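PDB 2D69: ribulose bisphosphate carboxylase from Pyrococcus horikoshii, which probably adds carbon dioxide and water to ribulose 1,5-bisphosphate, giving two molecules of 3-phosphoglycerate, in an archaeal pathway of AMP breakdown. Local coordinates for residues L12-L17 with E49-T54; G44-E49 with A84-P89. All blocks are in the same frame, centred on the assembly; numbering follows the deposited sequence.

Both contacts lie in the N-terminal domain, about 6 Å apart between centres, and share E49, the last residue of helix 39-49. Every residue that touches in contact 2 is buried, as are four of the five in contact 1, so neither is a surface contact. Their chemistry differs with place: contact 2 lays the helix on strand 81-88 through aliphatic carbons, whereas contact 1 sets one phenylalanine ring against the loop leaving that helix, where oxygens join the carbons around it. The two touch directly. S50 OG lies 2.6 Å from Y88 OH, a probable hydrogen bond, and F14 CE1 packs 3.7 Å from S48 CA on the helix.

Contact 1 (L12-L17 with E49-T54); sequences LDFVDL and ESSIGT
The backbones around F14 and S51 stay well apart, 9.5 Å between their CA atoms, and the ring of F14, carried on the end of a 3-10 segment, 12-14, spans the interval. Its far end does the touching. F14 CZ meets I52 CG1 at 3.7 Å, with this methylene in the ring plane at the edge, and G53 O also lies near that plane, 3.4 Å from F14 CZ. S51 OG approaches obliquely, 3.3 Å from F14 CE1, and T54 CG2 reaches F14 CE2 at 4.0 Å. CG of F14 stands anti to its carbonyl carbon (chi1 -68°), which directs the ring at the loop. S51 OG sits between its own N and carbonyl carbon (chi1 70°) and is hydrogen-bonded to A47 O in the preceding helix, which helps to fix the hydroxyl beside the ring. Replacing F14 with alanine would probably open a gap between the turn and the 51-54 loop, leaving I52 CG1 and T54 CG2 without their aromatic neighbour. With F14 also touching A47 and S48, the arrangement is a buried phenylalanine packed at the C-terminal end of helix 39-49, where the chain turns toward strand 55-57 in the Rubisco N-terminal domain.

Contact 2 (G44-E49 with A84-P89); sequences GRIASE and AKIAYP
I86 points from strand 84-88 toward helix 44-49 and meets it between I46 and A47. The short axes approach to 9.5 Å and run in broadly the same N-to-C direction, inclined by 26°, and the closest CA pair is A47 with I86 at 6.6 Å.

The tight part is aliphatic. I86 CD1 reaches I46 CG2 at 3.6 Å, terminal methyl against branch methyl, and the two isoleucine side chains cross at about a right angle. The second branch of I86 serves the neighbouring residue: I86 CG2 lies 4.0 Å from A47 CB. In I86, CG1 is anti to the carbonyl carbon (chi1 -56°) while CG2 is anti to the backbone N; CG1 thereby carries CD1 to I46 and on to the edge of A47, while CG2 meets A47 CB. I86 CD1 also lies 4.0 Å from A47 N, so the packing extends to the helix backbone.

Toward the C-terminal end of the strand the fit is looser. Y88 OH is still 4.5 Å from I46 O, and its probable hydrogen-bond partner is instead S50, just beyond the helix; S50 OG is in turn hydrogen-bonded to I46 O, so the serine bridges the separation. On the partly exposed sides the long chains diverge: R45 forms a salt bridge with E41, whereas K85 makes a cation-pi contact with Y74.

Strand 81-88 lies between strands 71-78 and 26-34, antiparallel to both, and helix 39-49 covers this mixed sheet. I46 extends across to Y30 of strand 26-34 and to L115 and L118 of strand 115-124, while A47 and I86 both reach V72 of strand 71-78.

Contact 1 (L12-L17 with E49-T54)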
ATOM      1  N   LEU A  12     -36.829  25.916  33.889  1.00 18.39           N
ATOM      2  CA  LEU A  12     -38.017  26.559  33.339  1.00 18.31           C
ATOM      3  C   LEU A  12     -37.637  27.555  32.233  1.00 18.66           C
ATOM      4  O   LEU A  12     -38.487  27.951  31.411  1.00 18.95           O
ATOM      5  CB  LEU A  12     -38.805  27.262  34.452  1.00 18.78           C
ATOM      6  CG  LEU A  12     -39.467  26.458  35.585  1.00 18.70           C
ATOM      7  CD1 LEU A  12     -40.144  27.370  36.622  1.00 17.48           C
ATOM      8  CD2 LEU A  12     -40.478  25.493  35.042  1.00 20.41           C
ATOM      9  N   ASP A  13     -36.361  27.939  32.172  1.00 17.52           N
ATOM     10  CA  ASP A  13     -35.928  28.835  31.119  1.00 17.56           C
ATOM     11  C   ASP A  13     -35.934  28.156  29.751  1.00 17.55           C
ATOM     12  O   ASP A  13     -35.947  28.814  28.712  1.00 16.18           O
ATOM     13  CB  ASP A  13     -34.542  29.363  31.389  1.00 18.46           C
ATOM     14  CG  ASP A  13     -34.231  30.592  30.551  1.00 20.56           C
ATOM     15  OD1 ASP A  13     -33.069  30.729  30.125  1.00 20.58           O
ATOM     16  OD2 ASP A  13     -35.100  31.462  30.267  1.00 21.30           O
ATOM     17  N   PHE A  14     -35.945  26.831  29.785  1.00 16.74           N
ATOM     18  CA  PHE A  14     -36.066  26.027  28.579  1.00 16.99           C
ATOM     19  C   PHE A  14     -37.519  25.829  28.091  1.00 17.16           C
ATOM     20  O   PHE A  14     -37.751  25.231  27.036  1.00 17.21           O
ATOM     21  CB  PHE A  14     -35.391  24.693  28.827  1.00 16.53           C
ATOM     22  CG  PHE A  14     -33.905  24.793  28.979  1.00 14.45           C
ATOM     23  CD1 PHE A  14     -33.069  24.532  27.915  1.00 13.47           C
ATOM     24  CD2 PHE A  14     -33.342  25.096  30.181  1.00 12.45           C
ATOM     25  CE1 PHE A  14     -31.717  24.575  28.075  1.00 10.75           C
ATOM     26  CE2 PHE A  14     -31.994  25.179  30.324  1.00 10.01           C
ATOM     27  CZ  PHE A  14     -31.181  24.935  29.274  1.00 11.98           C
ATOM     28  N   VAL A  15     -38.485  26.370  28.831  1.00 17.52           N
ATOM     29  CA  VAL A  15     -39.908  26.247  28.502  1.00 17.44           C
ATOM     30  C   VAL A  15     -40.462  27.582  28.027  1.00 18.50           C
ATOM     31  O   VAL A  15     -40.379  28.604  28.713  1.00 18.34           O
ATOM     32  CB  VAL A  15     -40.713  25.734  29.702  1.00 17.64           C
ATOM     33  CG1 VAL A  15     -42.246  25.618  29.396  1.00 16.84           C
ATOM     34  CG2 VAL A  15     -40.145  24.392  30.144  1.00 17.60           C
ATOM     35  N   ASP A  16     -40.994  27.559  26.813  1.00 19.12           N
ATOM     36  CA  ASP A  16     -41.721  28.680  26.269  1.00 19.71           C
ATOM     37  C   ASP A  16     -42.811  28.161  25.349  1.00 19.94           C
ATOM     38  O   ASP A  16     -42.555  27.885  24.165  1.00 18.42           O
ATOM     39  CB  ASP A  16     -40.790  29.626  25.515  1.00 19.85           C
ATOM     40  CG  ASP A  16     -41.535  30.803  24.911  1.00 21.13           C
ATOM     41  OD1 ASP A  16     -40.856  31.676  24.335  1.00 24.49           O
ATOM     42  OD2 ASP A  16     -42.793  30.908  24.919  1.00 18.54           O
ATOM     43  N   LEU A  17     -44.026  28.060  25.895  1.00 19.88           N
ATOM     44  CA  LEU A  17     -45.173  27.516  25.164  1.00 21.22           C
ATOM     45  C   LEU A  17     -45.755  28.408  24.051  1.00 22.34           C
ATOM     46  O   LEU A  17     -46.619  27.958  23.279  1.00 23.12           O
ATOM     47  CB  LEU A  17     -46.276  27.054  26.137  1.00 20.39           C
ATOM     48  CG  LEU A  17     -45.779  25.937  27.072  1.00 19.78           C
ATOM     49  CD1 LEU A  17     -46.876  25.453  27.988  1.00 17.37           C
ATOM     50  CD2 LEU A  17     -45.174  24.722  26.274  1.00 18.97           C
ATOM     51  N   GLU A  49     -31.143  18.817  29.541  1.00 15.56           N
ATOM     52  CA  GLU A  49     -30.189  17.751  29.564  1.00 16.31           C
ATOM     53  C   GLU A  49     -29.908  17.288  28.112  1.00 16.37           C
ATOM     54  O   GLU A  49     -28.826  16.787  27.818  1.00 16.93           O
ATOM     55  CB  GLU A  49     -30.692  16.641  30.470  1.00 17.94           C
ATOM     56  CG  GLU A  49     -29.723  15.483  30.675  1.00 22.95           C
ATOM     57  CD  GLU A  49     -28.509  15.848  31.524  1.00 28.44           C
ATOM     58  OE1 GLU A  49     -28.581  16.870  32.283  1.00 32.08           O
ATOM     59  OE2 GLU A  49     -27.489  15.108  31.408  1.00 29.97           O
ATOM     60  N   SER A  50     -30.858  17.489  27.204  1.00 14.87           N
ATOM     61  CA  SER A  50     -30.618  17.171  25.799  1.00 15.10           C
ATOM     62  C   SER A  50     -29.974  18.341  25.040  1.00 15.37           C
ATOM     63  O   SER A  50     -29.775  18.257  23.866  1.00 13.96           O
ATOM     64  CB  SER A  50     -31.893  16.706  25.093  1.00 14.70           C
ATOM     65  OG  SER A  50     -33.025  17.543  25.300  1.00 15.08           O
ATOM     66  N   SER A  51     -29.681  19.448  25.705  1.00 14.77           N
ATOM     67  CA  SER A  51     -29.075  20.590  25.029  1.00 16.36           C
ATOM     68  C   SER A  51     -27.879  21.082  25.832  1.00 16.84           C
ATOM     69  O   SER A  51     -26.914  20.366  25.883  1.00 18.09           O
ATOM     70  CB  SER A  51     -30.117  21.700  24.726  1.00 15.85           C
ATOM     71  OG  SER A  51     -30.578  22.378  25.888  1.00 18.25           O
ATOM     72  N   ILE A  52     -27.949  22.243  26.479  1.00 17.58           N
ATOM     73  CA  ILE A  52     -26.790  22.870  27.104  1.00 18.76           C
ATOM     74  C   ILE A  52     -26.696  22.622  28.598  1.00 20.24           C
ATOM     75  O   ILE A  52     -25.701  22.992  29.239  1.00 22.22           O
ATOM     76  CB  ILE A  52     -26.768  24.408  26.839  1.00 19.23           C
ATOM     77  CG1 ILE A  52     -27.978  25.137  27.433  1.00 21.42           C
ATOM     78  CG2 ILE A  52     -26.727  24.736  25.390  1.00 21.28           C
ATOM     79  CD1 ILE A  52     -27.775  26.623  27.567  1.00 24.23           C
ATOM     80  N   GLY A  53     -27.760  22.108  29.203  1.00 20.73           N
ATOM     81  CA  GLY A  53     -27.713  21.777  30.614  1.00 21.80           C
ATOM     82  C   GLY A  53     -28.016  23.028  31.389  1.00 22.10           C
ATOM     83  O   GLY A  53     -28.315  24.055  30.795  1.00 22.35           O
ATOM     84  N   THR A  54     -27.969  22.929  32.705  1.00 22.93           N
ATOM     85  CA  THR A  54     -28.107  24.098  33.594  1.00 24.02           C
ATOM     86  C   THR A  54     -26.871  24.200  34.448  1.00 25.16           C
ATOM     87  O   THR A  54     -26.064  23.252  34.552  1.00 27.25           O
ATOM     88  CB  THR A  54     -29.296  24.015  34.557  1.00 22.80           C
ATOM     89  OG1 THR A  54     -29.193  22.834  35.336  1.00 22.75           O
ATOM     90  CG2 THR A  54     -30.643  23.881  33.859  1.00 22.58           C
TER

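Contact 2 (G44-E49 with A84-P89)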
ATOM      1  N   GLY A  44     -38.718  21.024  31.092  1.00 13.41           N
ATOM      2  CA  GLY A  44     -37.506  21.814  31.107  1.00 14.17           C
ATOM      3  C   GLY A  44     -36.267  20.955  31.309  1.00 14.13           C
ATOM      4  O   GLY A  44     -35.307  21.102  30.573  1.00 14.40           O
ATOM      5  N   ARG A  45     -36.315  20.038  32.272  1.00 13.22           N
ATOM      6  CA  ARG A  45     -35.234  19.115  32.522  1.00 13.67           C
ATOM      7  C   ARG A  45     -34.890  18.290  31.272  1.00 14.24           C
ATOM      8  O   ARG A  45     -33.706  18.053  30.958  1.00 14.39           O
ATOM      9  CB  ARG A  45     -35.617  18.179  33.660  1.00 14.35           C
ATOM     10  CG  ARG A  45     -35.512  18.883  35.021  1.00 12.59           C
ATOM     11  CD  ARG A  45     -36.024  18.041  36.165  1.00 14.15           C
ATOM     12  NE  ARG A  45     -36.034  18.777  37.455  1.00 16.90           N
ATOM     13  CZ  ARG A  45     -35.051  18.741  38.362  1.00 17.79           C
ATOM     14  NH1 ARG A  45     -33.939  18.038  38.155  1.00 17.49           N
ATOM     15  NH2 ARG A  45     -35.160  19.451  39.496  1.00 21.48           N
ATOM     16  N   ILE A  46     -35.913  17.862  30.547  1.00 13.82           N
ATOM     17  CA  ILE A  46     -35.644  17.129  29.297  1.00 15.35           C
ATOM     18  C   ILE A  46     -34.887  18.024  28.291  1.00 15.34           C
ATOM     19  O   ILE A  46     -33.893  17.589  27.672  1.00 15.71           O
ATOM     20  CB  ILE A  46     -36.928  16.574  28.679  1.00 14.81           C
ATOM     21  CG1 ILE A  46     -37.603  15.637  29.682  1.00 15.18           C
ATOM     22  CG2 ILE A  46     -36.570  15.757  27.401  1.00 14.70           C
ATOM     23  CD1 ILE A  46     -39.102  15.383  29.404  1.00 16.89           C
ATOM     24  N   ALA A  47     -35.358  19.263  28.136  1.00 15.85           N
ATOM     25  CA  ALA A  47     -34.825  20.186  27.100  1.00 16.42           C
ATOM     26  C   ALA A  47     -33.376  20.562  27.441  1.00 16.41           C
ATOM     27  O   ALA A  47     -32.453  20.639  26.595  1.00 14.81           O
ATOM     28  CB  ALA A  47     -35.729  21.423  27.019  1.00 16.43           C
ATOM     29  N   SER A  48     -33.195  20.771  28.728  1.00 15.16           N
ATOM     30  CA  SER A  48     -31.915  21.113  29.313  1.00 16.00           C
ATOM     31  C   SER A  48     -30.827  20.033  29.124  1.00 15.73           C
ATOM     32  O   SER A  48     -29.727  20.289  28.616  1.00 15.07           O
ATOM     33  CB  SER A  48     -32.145  21.303  30.811  1.00 15.65           C
ATOM     34  OG  SER A  48     -30.939  21.654  31.346  1.00 18.84           O
ATOM     35  N   GLU A  49     -31.143  18.817  29.541  1.00 15.56           N
ATOM     36  CA  GLU A  49     -30.189  17.751  29.564  1.00 16.31           C
ATOM     37  C   GLU A  49     -29.908  17.288  28.112  1.00 16.37           C
ATOM     38  O   GLU A  49     -28.826  16.787  27.818  1.00 16.93           O
ATOM     39  CB  GLU A  49     -30.692  16.641  30.470  1.00 17.94           C
ATOM     40  CG  GLU A  49     -29.723  15.483  30.675  1.00 22.95           C
ATOM     41  CD  GLU A  49     -28.509  15.848  31.524  1.00 28.44           C
ATOM     42  OE1 GLU A  49     -28.581  16.870  32.283  1.00 32.08           O
ATOM     43  OE2 GLU A  49     -27.489  15.108  31.408  1.00 29.97           O
ATOM     44  N   ALA A  84     -44.544  16.396  25.649  1.00 15.00           N
ATOM     45  CA  ALA A  84     -43.826  17.609  25.263  1.00 14.38           C
ATOM     46  C   ALA A  84     -43.243  17.459  23.868  1.00 14.96           C
ATOM     47  O   ALA A  84     -42.803  16.383  23.504  1.00 14.46           O
ATOM     48  CB  ALA A  84     -42.723  17.905  26.233  1.00 15.02           C
ATOM     49  N   LYS A  85     -43.261  18.545  23.098  1.00 13.97           N
ATOM     50  CA  LYS A  85     -42.500  18.626  21.874  1.00 14.49           C
ATOM     51  C   LYS A  85     -41.451  19.666  22.129  1.00 14.28           C
ATOM     52  O   LYS A  85     -41.724  20.725  22.703  1.00 14.25           O
ATOM     53  CB  LYS A  85     -43.376  19.034  20.696  1.00 14.88           C
ATOM     54  CG  LYS A  85     -44.640  18.232  20.554  1.00 15.62           C
ATOM     55  CD  LYS A  85     -45.363  18.593  19.255  1.00 19.10           C
ATOM     56  CE  LYS A  85     -46.767  17.976  19.184  1.00 22.38           C
ATOM     57  NZ  LYS A  85     -47.620  18.599  18.120  1.00 24.59           N
ATOM     58  N   ILE A  86     -40.241  19.363  21.718  1.00 13.34           N
ATOM     59  CA  ILE A  86     -39.083  20.194  22.023  1.00 14.45           C
ATOM     60  C   ILE A  86     -38.338  20.476  20.728  1.00 13.97           C
ATOM     61  O   ILE A  86     -38.224  19.595  19.866  1.00 13.18           O
ATOM     62  CB  ILE A  86     -38.157  19.508  23.051  1.00 14.72           C
ATOM     63  CG1 ILE A  86     -38.942  19.159  24.345  1.00 15.25           C
ATOM     64  CG2 ILE A  86     -36.975  20.438  23.371  1.00 17.02           C
ATOM     65  CD1 ILE A  86     -38.104  18.360  25.423  1.00 13.97           C
ATOM     66  N   ALA A  87     -37.902  21.721  20.598  1.00 13.77           N
ATOM     67  CA  ALA A  87     -37.219  22.196  19.412  1.00 14.35           C
ATOM     68  C   ALA A  87     -35.738  22.418  19.674  1.00 14.18           C
ATOM     69  O   ALA A  87     -35.375  23.020  20.675  1.00 13.79           O
ATOM     70  CB  ALA A  87     -37.851  23.480  18.917  1.00 14.36           C
ATOM     71  N   TYR A  88     -34.923  21.963  18.718  1.00 15.18           N
ATOM     72  CA  TYR A  88     -33.461  21.907  18.784  1.00 15.89           C
ATOM     73  C   TYR A  88     -32.825  22.595  17.592  1.00 15.76           C
ATOM     74  O   TYR A  88     -33.041  22.178  16.457  1.00 16.11           O
ATOM     75  CB  TYR A  88     -32.973  20.435  18.784  1.00 15.41           C
ATOM     76  CG  TYR A  88     -33.433  19.654  20.017  1.00 15.62           C
ATOM     77  CD1 TYR A  88     -32.606  19.487  21.103  1.00 13.33           C
ATOM     78  CD2 TYR A  88     -34.719  19.108  20.077  1.00 15.19           C
ATOM     79  CE1 TYR A  88     -33.020  18.784  22.209  1.00 13.37           C
ATOM     80  CE2 TYR A  88     -35.136  18.381  21.142  1.00 14.24           C
ATOM     81  CZ  TYR A  88     -34.296  18.234  22.229  1.00 14.16           C
ATOM     82  OH  TYR A  88     -34.760  17.547  23.305  1.00 14.19           O
ATOM     83  N   PRO A  89     -32.017  23.618  17.843  1.00 15.52           N
ATOM     84  CA  PRO A  89     -31.201  24.216  16.795  1.00 15.19           C
ATOM     85  C   PRO A  89     -30.077  23.290  16.358  1.00 14.71           C
ATOM     86  O   PRO A  89     -29.529  22.506  17.163  1.00 13.71           O
ATOM     87  CB  PRO A  89     -30.666  25.490  17.459  1.00 15.49           C
ATOM     88  CG  PRO A  89     -30.578  25.141  18.851  1.00 17.18           C
ATOM     89  CD  PRO A  89     -31.762  24.239  19.155  1.00 16.20           C
TER